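Local structure of putative O-methyltransferase (Klebsiella pneumoniae subsp. pneumoniae, 3TFW) at residues Q10-V15 against Q209-K214; H45-N50 against G74-I79; D138-D143 against P162-I167; N170-G175 against G215-T220. The protein probably transfers a methyl group from S-adenosylmethionine to an oxygen atom of an unidentified acceptor. All blocks are in the same frame, centred on the assembly; numbering follows the deposited sequence.

Contact 1: residues Q10-V15 against Q209-K214; sequences QQWSAV and QTVGTK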
# COMPACT_ATOMS: atom_id res chain seq x y z
N GLN A 10 20.67 9.69 -0.28
CA GLN A 10 20.78 10.18 -1.66
C GLN A 10 20.21 9.18 -2.66
O GLN A 10 19.55 9.57 -3.62
CB GLN A 10 22.24 10.49 -2.04
CG GLN A 10 22.71 11.89 -1.69
CD GLN A 10 24.06 12.23 -2.33
OE1 GLN A 10 24.95 11.38 -2.42
NE2 GLN A 10 24.21 13.48 -2.77
N GLN A 11 20.47 7.90 -2.43
CA GLN A 11 19.92 6.84 -3.26
C GLN A 11 18.39 6.79 -3.15
O GLN A 11 17.70 6.77 -4.17
CB GLN A 11 20.52 5.48 -2.88
CG GLN A 11 22.02 5.34 -3.18
CD GLN A 11 22.41 3.90 -3.43
OE1 GLN A 11 22.78 3.18 -2.51
NE2 GLN A 11 22.29 3.46 -4.68
N TRP A 12 17.88 6.79 -1.93
CA TRP A 12 16.42 6.79 -1.73
C TRP A 12 15.77 7.98 -2.42
O TRP A 12 14.73 7.84 -3.05
CB TRP A 12 16.06 6.79 -0.25
CG TRP A 12 16.56 5.61 0.53
CD1 TRP A 12 16.92 4.38 0.04
CD2 TRP A 12 16.72 5.54 1.95
NE1 TRP A 12 17.32 3.57 1.06
CE2 TRP A 12 17.20 4.25 2.25
CE3 TRP A 12 16.51 6.44 3.00
CZ2 TRP A 12 17.48 3.83 3.55
CZ3 TRP A 12 16.78 6.03 4.30
CH2 TRP A 12 17.27 4.73 4.56
N SER A 13 16.40 9.16 -2.31
CA SER A 13 15.89 10.38 -2.93
C SER A 13 15.94 10.28 -4.46
O SER A 13 14.95 10.57 -5.13
CB SER A 13 16.64 11.62 -2.44
OG SER A 13 16.45 11.81 -1.05
N ALA A 14 17.08 9.84 -4.99
CA ALA A 14 17.22 9.64 -6.44
C ALA A 14 16.13 8.74 -7.02
O ALA A 14 15.51 9.08 -8.03
CB ALA A 14 18.61 9.07 -6.77
N VAL A 15 15.90 7.60 -6.36
CA VAL A 15 14.88 6.65 -6.80
C VAL A 15 13.49 7.28 -6.74
O VAL A 15 12.72 7.19 -7.71
CB VAL A 15 14.94 5.32 -6.00
CG1 VAL A 15 13.79 4.41 -6.40
CG2 VAL A 15 16.27 4.62 -6.25
N GLN A 209 7.28 -0.86 6.07
CA GLN A 209 8.34 0.15 6.21
C GLN A 209 8.64 0.74 4.85
O GLN A 209 8.70 0.01 3.84
CB GLN A 209 9.61 -0.49 6.76
CG GLN A 209 9.48 -1.13 8.11
CD GLN A 209 10.81 -1.64 8.61
OE1 GLN A 209 11.74 -0.86 8.80
NE2 GLN A 209 10.90 -2.95 8.82
N THR A 210 8.86 2.05 4.81
CA THR A 210 9.10 2.75 3.56
C THR A 210 10.39 3.56 3.64
O THR A 210 10.84 3.91 4.73
CB THR A 210 7.94 3.69 3.20
OG1 THR A 210 7.77 4.67 4.23
CG2 THR A 210 6.62 2.91 2.98
N VAL A 211 10.98 3.82 2.48
CA VAL A 211 12.04 4.84 2.36
C VAL A 211 11.74 5.74 1.18
O VAL A 211 10.82 5.48 0.40
CB VAL A 211 13.47 4.22 2.26
CG1 VAL A 211 13.86 3.57 3.58
CG2 VAL A 211 13.57 3.25 1.09
N GLY A 212 12.51 6.82 1.04
CA GLY A 212 12.26 7.79 -0.02
C GLY A 212 12.74 9.15 0.46
O GLY A 212 13.49 9.23 1.42
N THR A 213 12.28 10.22 -0.19
CA THR A 213 12.74 11.59 0.16
C THR A 213 12.46 11.99 1.61
O THR A 213 13.12 12.89 2.15
CB THR A 213 12.16 12.68 -0.78
OG1 THR A 213 10.72 12.64 -0.74
CG2 THR A 213 12.64 12.47 -2.20
N LYS A 214 11.50 11.32 2.25
CA LYS A 214 11.14 11.63 3.63
C LYS A 214 11.85 10.73 4.63
O LYS A 214 11.55 10.76 5.81
CB LYS A 214 9.62 11.55 3.82
CG LYS A 214 8.82 12.48 2.90
CD LYS A 214 9.13 13.96 3.16
CE LYS A 214 8.66 14.40 4.56
NZ LYS A 214 9.23 15.72 5.01

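Contact 2: residues H45-N50 against G74-I79; sequences HDVAAN and GGYSTI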
# COMPACT_ATOMS: atom_id res chain seq x y z
N HIS A 45 5.99 18.07 7.79
CA HIS A 45 5.52 16.71 8.03
C HIS A 45 4.61 16.25 6.90
O HIS A 45 3.90 15.25 7.03
CB HIS A 45 4.76 16.62 9.37
CG HIS A 45 5.63 16.75 10.58
ND1 HIS A 45 6.85 16.11 10.70
CD2 HIS A 45 5.43 17.41 11.74
CE1 HIS A 45 7.37 16.40 11.88
NE2 HIS A 45 6.53 17.18 12.53
N ASP A 46 4.62 16.99 5.79
CA ASP A 46 3.81 16.63 4.62
C ASP A 46 4.28 15.29 4.05
O ASP A 46 5.47 14.99 4.07
CB ASP A 46 3.92 17.71 3.54
CG ASP A 46 3.66 19.10 4.08
OD1 ASP A 46 2.53 19.59 3.93
OD2 ASP A 46 4.58 19.70 4.68
N VAL A 47 3.35 14.49 3.55
CA VAL A 47 3.72 13.26 2.83
C VAL A 47 4.39 13.59 1.49
O VAL A 47 4.16 14.67 0.92
CB VAL A 47 2.53 12.30 2.62
CG1 VAL A 47 1.98 11.83 3.97
CG2 VAL A 47 1.43 12.92 1.75
N ALA A 48 5.22 12.67 0.99
CA ALA A 48 5.79 12.78 -0.35
C ALA A 48 4.69 12.56 -1.39
O ALA A 48 3.67 11.95 -1.08
CB ALA A 48 6.92 11.77 -0.52
N ALA A 49 4.89 13.05 -2.61
CA ALA A 49 3.84 12.97 -3.64
C ALA A 49 3.38 11.54 -3.93
O ALA A 49 2.21 11.32 -4.22
CB ALA A 49 4.29 13.66 -4.94
N ASN A 50 4.30 10.58 -3.87
CA ASN A 50 3.93 9.19 -4.14
C ASN A 50 3.06 8.61 -3.02
O ASN A 50 2.21 7.76 -3.27
CB ASN A 50 5.16 8.30 -4.42
CG ASN A 50 6.15 8.26 -3.27
OD1 ASN A 50 6.29 9.23 -2.52
ND2 ASN A 50 6.85 7.15 -3.13
N GLY A 74 -1.28 21.23 7.19
CA GLY A 74 -1.60 22.27 6.21
C GLY A 74 -2.62 21.81 5.17
O GLY A 74 -2.94 22.54 4.23
N GLY A 75 -3.11 20.58 5.35
CA GLY A 75 -4.12 20.04 4.46
C GLY A 75 -3.57 19.41 3.18
O GLY A 75 -4.33 19.17 2.26
N TYR A 76 -2.28 19.09 3.13
CA TYR A 76 -1.72 18.48 1.92
C TYR A 76 -2.31 17.08 1.67
O TYR A 76 -2.82 16.79 0.59
CB TYR A 76 -0.20 18.44 1.99
CG TYR A 76 0.49 17.88 0.76
CD1 TYR A 76 0.58 18.63 -0.42
CD2 TYR A 76 1.06 16.60 0.78
CE1 TYR A 76 1.23 18.10 -1.56
CE2 TYR A 76 1.70 16.08 -0.33
CZ TYR A 76 1.79 16.83 -1.49
OH TYR A 76 2.43 16.29 -2.58
N SER A 77 -2.26 16.23 2.69
CA SER A 77 -2.85 14.89 2.57
C SER A 77 -4.35 14.97 2.38
O SER A 77 -4.95 14.15 1.66
CB SER A 77 -2.52 14.05 3.80
OG SER A 77 -1.15 13.69 3.78
N THR A 78 -4.96 15.95 3.05
CA THR A 78 -6.39 16.19 2.97
C THR A 78 -6.80 16.38 1.51
O THR A 78 -7.76 15.80 1.06
CB THR A 78 -6.83 17.44 3.76
OG1 THR A 78 -6.08 17.53 4.98
CG2 THR A 78 -8.33 17.38 4.06
N ILE A 79 -6.04 17.19 0.79
CA ILE A 79 -6.36 17.49 -0.60
C ILE A 79 -6.22 16.29 -1.51
O ILE A 79 -7.09 16.07 -2.35
CB ILE A 79 -5.56 18.68 -1.13
CG1 ILE A 79 -6.04 19.96 -0.43
CG2 ILE A 79 -5.76 18.83 -2.64
CD1 ILE A 79 -4.98 21.08 -0.42
O HOH W 1 0.04 19.42 5.26
O HOH W 2 0.89 15.44 3.96

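Contact 3: residues D138-D143 against P162-I167; sequences DLIFID and PGTLII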
# COMPACT_ATOMS: atom_id res chain seq x y z
N ASP A 138 -15.60 5.43 5.77
CA ASP A 138 -15.12 4.37 4.86
C ASP A 138 -13.61 4.24 4.89
O ASP A 138 -13.04 3.16 4.62
CB ASP A 138 -15.57 4.68 3.44
CG ASP A 138 -17.07 4.80 3.32
OD1 ASP A 138 -17.75 3.89 3.82
OD2 ASP A 138 -17.55 5.82 2.78
N LEU A 139 -12.96 5.35 5.19
CA LEU A 139 -11.51 5.42 5.26
C LEU A 139 -11.12 6.36 6.39
O LEU A 139 -11.69 7.46 6.53
CB LEU A 139 -10.94 5.91 3.92
CG LEU A 139 -9.44 6.21 3.94
CD1 LEU A 139 -8.71 4.90 4.01
CD2 LEU A 139 -9.00 7.00 2.73
N ILE A 140 -10.18 5.91 7.22
CA ILE A 140 -9.77 6.68 8.38
C ILE A 140 -8.25 6.77 8.38
O ILE A 140 -7.55 5.75 8.33
CB ILE A 140 -10.27 6.06 9.71
CG1 ILE A 140 -11.81 5.96 9.72
CG2 ILE A 140 -9.77 6.89 10.91
CD1 ILE A 140 -12.39 5.16 10.89
N PHE A 141 -7.74 8.00 8.40
CA PHE A 141 -6.31 8.25 8.36
C PHE A 141 -5.84 8.86 9.67
O PHE A 141 -6.31 9.92 10.08
CB PHE A 141 -5.98 9.17 7.17
CG PHE A 141 -4.52 9.38 6.95
CD1 PHE A 141 -3.75 8.41 6.33
CD2 PHE A 141 -3.90 10.56 7.38
CE1 PHE A 141 -2.38 8.60 6.13
CE2 PHE A 141 -2.53 10.75 7.17
CZ PHE A 141 -1.78 9.78 6.55
N ILE A 142 -4.92 8.18 10.34
CA ILE A 142 -4.44 8.62 11.64
C ILE A 142 -2.99 9.07 11.58
O ILE A 142 -2.09 8.27 11.30
CB ILE A 142 -4.62 7.53 12.72
CG1 ILE A 142 -6.08 7.04 12.75
CG2 ILE A 142 -4.19 8.04 14.10
CD1 ILE A 142 -6.31 5.84 13.66
N ASP A 143 -2.77 10.37 11.82
CA ASP A 143 -1.42 10.93 11.88
C ASP A 143 -1.38 12.26 12.65
O ASP A 143 -1.12 13.32 12.07
CB ASP A 143 -0.84 11.14 10.49
CG ASP A 143 0.61 11.62 10.52
OD1 ASP A 143 1.30 11.43 11.56
OD2 ASP A 143 1.06 12.18 9.49
N PRO A 162 -17.90 -2.79 8.40
CA PRO A 162 -17.07 -3.81 7.75
C PRO A 162 -16.55 -3.32 6.40
O PRO A 162 -17.32 -2.83 5.57
CB PRO A 162 -18.04 -5.00 7.57
CG PRO A 162 -19.05 -4.82 8.68
CD PRO A 162 -19.18 -3.33 8.89
N GLY A 163 -15.24 -3.42 6.21
CA GLY A 163 -14.58 -2.97 4.99
C GLY A 163 -13.93 -1.60 5.08
O GLY A 163 -13.25 -1.17 4.15
N THR A 164 -14.17 -0.89 6.18
CA THR A 164 -13.49 0.37 6.47
C THR A 164 -11.99 0.09 6.50
O THR A 164 -11.55 -0.94 7.01
CB THR A 164 -13.90 0.96 7.84
OG1 THR A 164 -15.25 1.46 7.78
CG2 THR A 164 -12.95 2.09 8.28
N LEU A 165 -11.23 1.02 5.95
CA LEU A 165 -9.78 0.94 5.99
C LEU A 165 -9.25 1.99 6.95
O LEU A 165 -9.58 3.17 6.83
CB LEU A 165 -9.22 1.14 4.58
CG LEU A 165 -7.76 0.77 4.35
CD1 LEU A 165 -7.54 -0.74 4.51
CD2 LEU A 165 -7.38 1.21 2.95
N ILE A 166 -8.41 1.55 7.89
CA ILE A 166 -7.77 2.44 8.84
C ILE A 166 -6.27 2.50 8.52
O ILE A 166 -5.60 1.47 8.46
CB ILE A 166 -7.99 1.95 10.29
CG1 ILE A 166 -9.50 1.81 10.58
CG2 ILE A 166 -7.31 2.89 11.30
CD1 ILE A 166 -9.84 1.17 11.94
N ILE A 167 -5.75 3.71 8.32
CA ILE A 167 -4.32 3.89 8.04
C ILE A 167 -3.67 4.64 9.19
O ILE A 167 -4.18 5.69 9.61
CB ILE A 167 -4.09 4.70 6.73
CG1 ILE A 167 -4.87 4.09 5.58
CG2 ILE A 167 -2.59 4.80 6.41
CD1 ILE A 167 -5.33 5.12 4.56

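Contact 4: residues N170-G175 against G215-T220; sequences NVVRDG and GWDGFT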
# COMPACT_ATOMS: atom_id res chain seq x y z
N ASN A 170 3.49 7.03 10.12
CA ASN A 170 4.62 7.42 10.96
C ASN A 170 4.78 6.58 12.22
O ASN A 170 4.90 7.11 13.33
CB ASN A 170 4.54 8.92 11.28
CG ASN A 170 4.39 9.77 10.03
OD1 ASN A 170 3.38 10.44 9.84
ND2 ASN A 170 5.40 9.73 9.16
N VAL A 171 4.81 5.26 12.04
CA VAL A 171 4.85 4.33 13.17
C VAL A 171 6.25 3.79 13.53
O VAL A 171 6.40 3.15 14.56
CB VAL A 171 3.86 3.14 12.98
CG1 VAL A 171 2.42 3.64 13.05
CG2 VAL A 171 4.13 2.38 11.67
N VAL A 172 7.24 4.04 12.68
CA VAL A 172 8.57 3.44 12.85
C VAL A 172 9.45 4.18 13.87
O VAL A 172 10.23 3.55 14.59
CB VAL A 172 9.25 3.25 11.48
CG1 VAL A 172 10.75 2.96 11.61
CG2 VAL A 172 8.54 2.15 10.70
N ARG A 173 9.30 5.50 13.94
CA ARG A 173 10.00 6.35 14.93
C ARG A 173 11.53 6.17 14.87
O ARG A 173 12.18 6.05 15.91
CB ARG A 173 9.51 6.07 16.37
CG ARG A 173 7.99 5.85 16.54
CD ARG A 173 7.16 6.96 15.92
NE ARG A 173 7.54 8.29 16.42
CZ ARG A 173 7.04 9.44 15.96
NH1 ARG A 173 6.14 9.45 14.99
NH2 ARG A 173 7.46 10.58 16.48
N ASP A 174 12.06 6.15 13.66
CA ASP A 174 13.50 5.94 13.41
C ASP A 174 14.05 4.66 14.07
O ASP A 174 15.21 4.60 14.52
CB ASP A 174 14.31 7.19 13.81
CG ASP A 174 15.70 7.21 13.21
OD1 ASP A 174 15.81 7.06 11.97
OD2 ASP A 174 16.67 7.37 13.97
N GLY A 175 13.21 3.62 14.13
CA GLY A 175 13.61 2.35 14.72
C GLY A 175 13.23 2.17 16.18
O GLY A 175 13.23 1.04 16.66
N GLY A 215 12.82 9.96 4.14
CA GLY A 215 13.64 9.14 5.01
C GLY A 215 12.99 7.81 5.33
O GLY A 215 12.06 7.39 4.65
N TRP A 216 13.48 7.16 6.38
CA TRP A 216 12.98 5.85 6.80
C TRP A 216 11.78 5.96 7.74
O TRP A 216 11.89 6.55 8.82
CB TRP A 216 14.10 5.06 7.44
CG TRP A 216 13.72 3.74 8.04
CD1 TRP A 216 12.86 2.80 7.52
CD2 TRP A 216 14.21 3.20 9.27
NE1 TRP A 216 12.79 1.72 8.37
CE2 TRP A 216 13.61 1.94 9.44
CE3 TRP A 216 15.11 3.67 10.25
CZ2 TRP A 216 13.87 1.13 10.56
CZ3 TRP A 216 15.36 2.87 11.36
CH2 TRP A 216 14.74 1.61 11.50
N ASP A 217 10.66 5.39 7.34
CA ASP A 217 9.47 5.39 8.18
C ASP A 217 8.57 4.21 7.82
O ASP A 217 9.03 3.20 7.25
CB ASP A 217 8.72 6.73 8.07
CG ASP A 217 8.00 7.13 9.37
OD1 ASP A 217 7.67 6.27 10.20
OD2 ASP A 217 7.73 8.35 9.55
N GLY A 218 7.30 4.31 8.19
CA GLY A 218 6.39 3.21 7.89
C GLY A 218 4.97 3.53 8.31
O GLY A 218 4.72 4.51 9.01
N PHE A 219 4.05 2.66 7.88
CA PHE A 219 2.63 2.87 8.15
C PHE A 219 1.90 1.54 8.38
O PHE A 219 2.34 0.49 7.91
CB PHE A 219 1.98 3.66 7.00
CG PHE A 219 1.88 2.91 5.69
CD1 PHE A 219 0.71 2.21 5.36
CD2 PHE A 219 2.92 2.93 4.77
CE1 PHE A 219 0.61 1.51 4.15
CE2 PHE A 219 2.82 2.24 3.55
CZ PHE A 219 1.68 1.53 3.24
N THR A 220 0.80 1.60 9.11
CA THR A 220 -0.08 0.44 9.25
C THR A 220 -1.30 0.58 8.35
O THR A 220 -1.72 1.69 8.01
CB THR A 220 -0.53 0.25 10.71
OG1 THR A 220 -1.27 1.40 11.14
CG2 THR A 220 0.67 0.07 11.61
O HOH W 3 8.06 7.65 12.73
O HOH W 4 13.80 7.90 10.35

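Contact 1: residues Q10-V15 against Q209-K214
Trp12 and Ser13 on helix 8-23 face Gly212 and Thr213 in the loop that continues from strand 203-211, the Trp12 and Gly212 CA atoms lying 4.6 Å apart, so the helix backbone rests closely on the turn. The main side-chain contact is Val211 on the Trp12 indole. Val211 straddles one face of the ring system: CB sits above its centre, 3.5 Å from Trp12 CD2, CG1 lies over the six-membered ring in a CH-pi contact only 7° off the ring normal, and CG2 reaches the pyrrole side, 3.7 Å from Trp12 CD1. The indole is turned to this position with CG anti to its own carbonyl carbon (chi1 -60°). Beyond the ring, Ser13 OG comes 4.0 Å from Thr213 CG2 in a simple van der Waals touch; its hydrogen bond is made to Gln9, whose NE2 also bonds Gly212 O, while Asp16 accepts from Thr213 N. Two helix side chains, Gln9 and Asp16, thus hold the backbone of Gly212 and Thr213. At this place strand 203-211 pairs antiparallel with a strand of the second subunit, and Trp12 meets Trp216 of that subunit edge-to-face, so the N-terminal helix packs where the two subunits' sheets join.

Contact 2: residues H45-N50 against G74-I79
Asp46 and Val47, in the loop that leads into helix 49-62, pack against Tyr76 and Ser77 in the first turn of helix 76-82, which follows the glycine-containing loop after the first strand of the methyltransferase sheet, 66-70. The two backbones stay apart, Asp46 CA lying 6.4 Å from Tyr76 CA, and side chains and water fill the interval. Tyr76 projects toward the loop with CG anti to its backbone N (chi1 -178°), which carries the ring past Val47: CE2 comes 3.1 Å from Val47 O and 3.8 Å from Val47 CG2. Farther out, the phenol oxygen rests against Ala49, with Tyr76 OH 3.8 Å from Ala49 CA. At the root of the side chain, Asp46 OD1 touches Tyr76 CB, its carboxylate almost perpendicular to the ring plane, at 82°. The same oxygen accepts a hydrogen bond from a water, which in turn accepts from Gly74 N and Tyr76 N, so a single water ties the carboxylate to the start of the helix; Asn37 is a second partner of Asp46 OD1. Another water, in the plane of the Tyr76 ring at its edge, accepts from Val47 N and is hydrogen-bonded to Ser77 OG, 2.7 Å away. That hydroxyl also lies against the valine methyls, 3.4 Å from Val47 CG2. Leu34 of helix 28-39 touches both Asp46 and Tyr76. A glycine loop running from the first strand into the next helix is characteristic of the Rossmann-like fold of class I methyltransferases, where this region typically borders the S-adenosylmethionine site.

Contact 3: residues D138-D143 against P162-I167
Strands 139-142 and 165-167 run side by side in the same direction, their axes 4.7 Å apart and inclined by 11°. Four backbone hydrogen bonds join them in the alternating pattern of parallel strands: Leu165 N to Asp138 O, Ile140 N to Leu165 O, Ile167 N to Ile140 O and Ile142 N to Ile167 O. The last two are short, at 2.7 Å from N to O, and their donors lie almost in line with the C=O bonds. The first is longer, 3.1 Å from Leu165 N to Asp138 O, and its donor is tilted 35° from the carbonyl plane, where the pairing begins. CA-H...O contacts accompany these bonds, among them Ile166 CA to Ile140 O.

Apolar contacts divide between the faces of the sheet. On the face of Leu139, Phe141, Leu165 and Ile167, the Leu139 and Ile167 CD1 methyls are pressed together at 3.4 Å, tighter than usual for carbon atoms. Ile167 also lies beside the phenylalanine, its CB 3.7 Å from Phe141 CD1; helix 49-62 covers this side. On the face of Ile140 and Ile166, Ile142 and Ile166 point the same way, with Ile142 CD1 3.9 Å from Ile166 CG2, and helix 149-158 packs over them.

Polar groups gather at the start of the pairing: Asp138 forms a salt bridge with Arg161, and Thr164 OG1 is hydrogen-bonded to Phe137 O. Strand 139-142, helix 149-158 and strand 165-169 make up a beta-alpha-beta unit, the repeating element of the Rossmann-like methyltransferase fold.

Contact 4: residues N170-G175 against G215-T220
Val172 and Trp216 make the apolar half of this contact, in which the loop after strand 165-169 folds over the start of strand 217-224, the antiparallel strand inserted into the otherwise parallel part of the Rossmann-like methyltransferase sheet. Val172 CG1 lies over one face of the indole, offset toward its rim and 3.7 Å from Trp216 CE2. Its other methyl, CG2, lies against the strand backbone, 3.5 Å from Gly218 N, so the valine packs directly on the glycine. At the far end of the indole, Trp216 CH2 is 3.5 Å from Gly175 CA, and the backbone of Asp174 crosses near CZ3.

The polar half centres on Asp217 and the neighbouring backbone. Val171 N donates to Gly218 O at 3.1 Å, approaching from above the carbonyl plane, while Val172 N makes only a weak bond to Asp217 OD1. A water accepts from Arg173 N and donates to that carboxylate oxygen; another links Asp174 OD1 to Trp216 O.

Farther out, Trp216 NE1 is held by Gln209 on the adjacent strand, and Trp12 of the second subunit meets the indole edge-to-face. Val171 packs on Val190 of helix 185-199. Within the loop, Arg173 curls back to its own segment: NH1 donates to Asn170 O at 3.1 Å, with that oxygen only 2° out of the guanidinium plane.

How the contacts relate
Contact 3 is the most thoroughly buried of the four, a parallel strand pair held by regular backbone bonds and aliphatic packing. Contacts 1 and 4 share the neighbouring strands 203-211 and 217-224 toward the edge of the sheet opposite strand 117-121, and both touch the second subunit; here tryptophan faces take valine methyls. Contact 1 otherwise gets its polar links from residues outside its segments, whereas contact 4 mixes direct and water-mediated bonds. Contact 2, partly buried and not touching contact 3, combines tyrosine packing with two bridging waters, and meets contact 1 where Lys214 packs on Asp46 and Ala48. Strand 165-169 adjoins 217-224, connecting contacts 3 and 4.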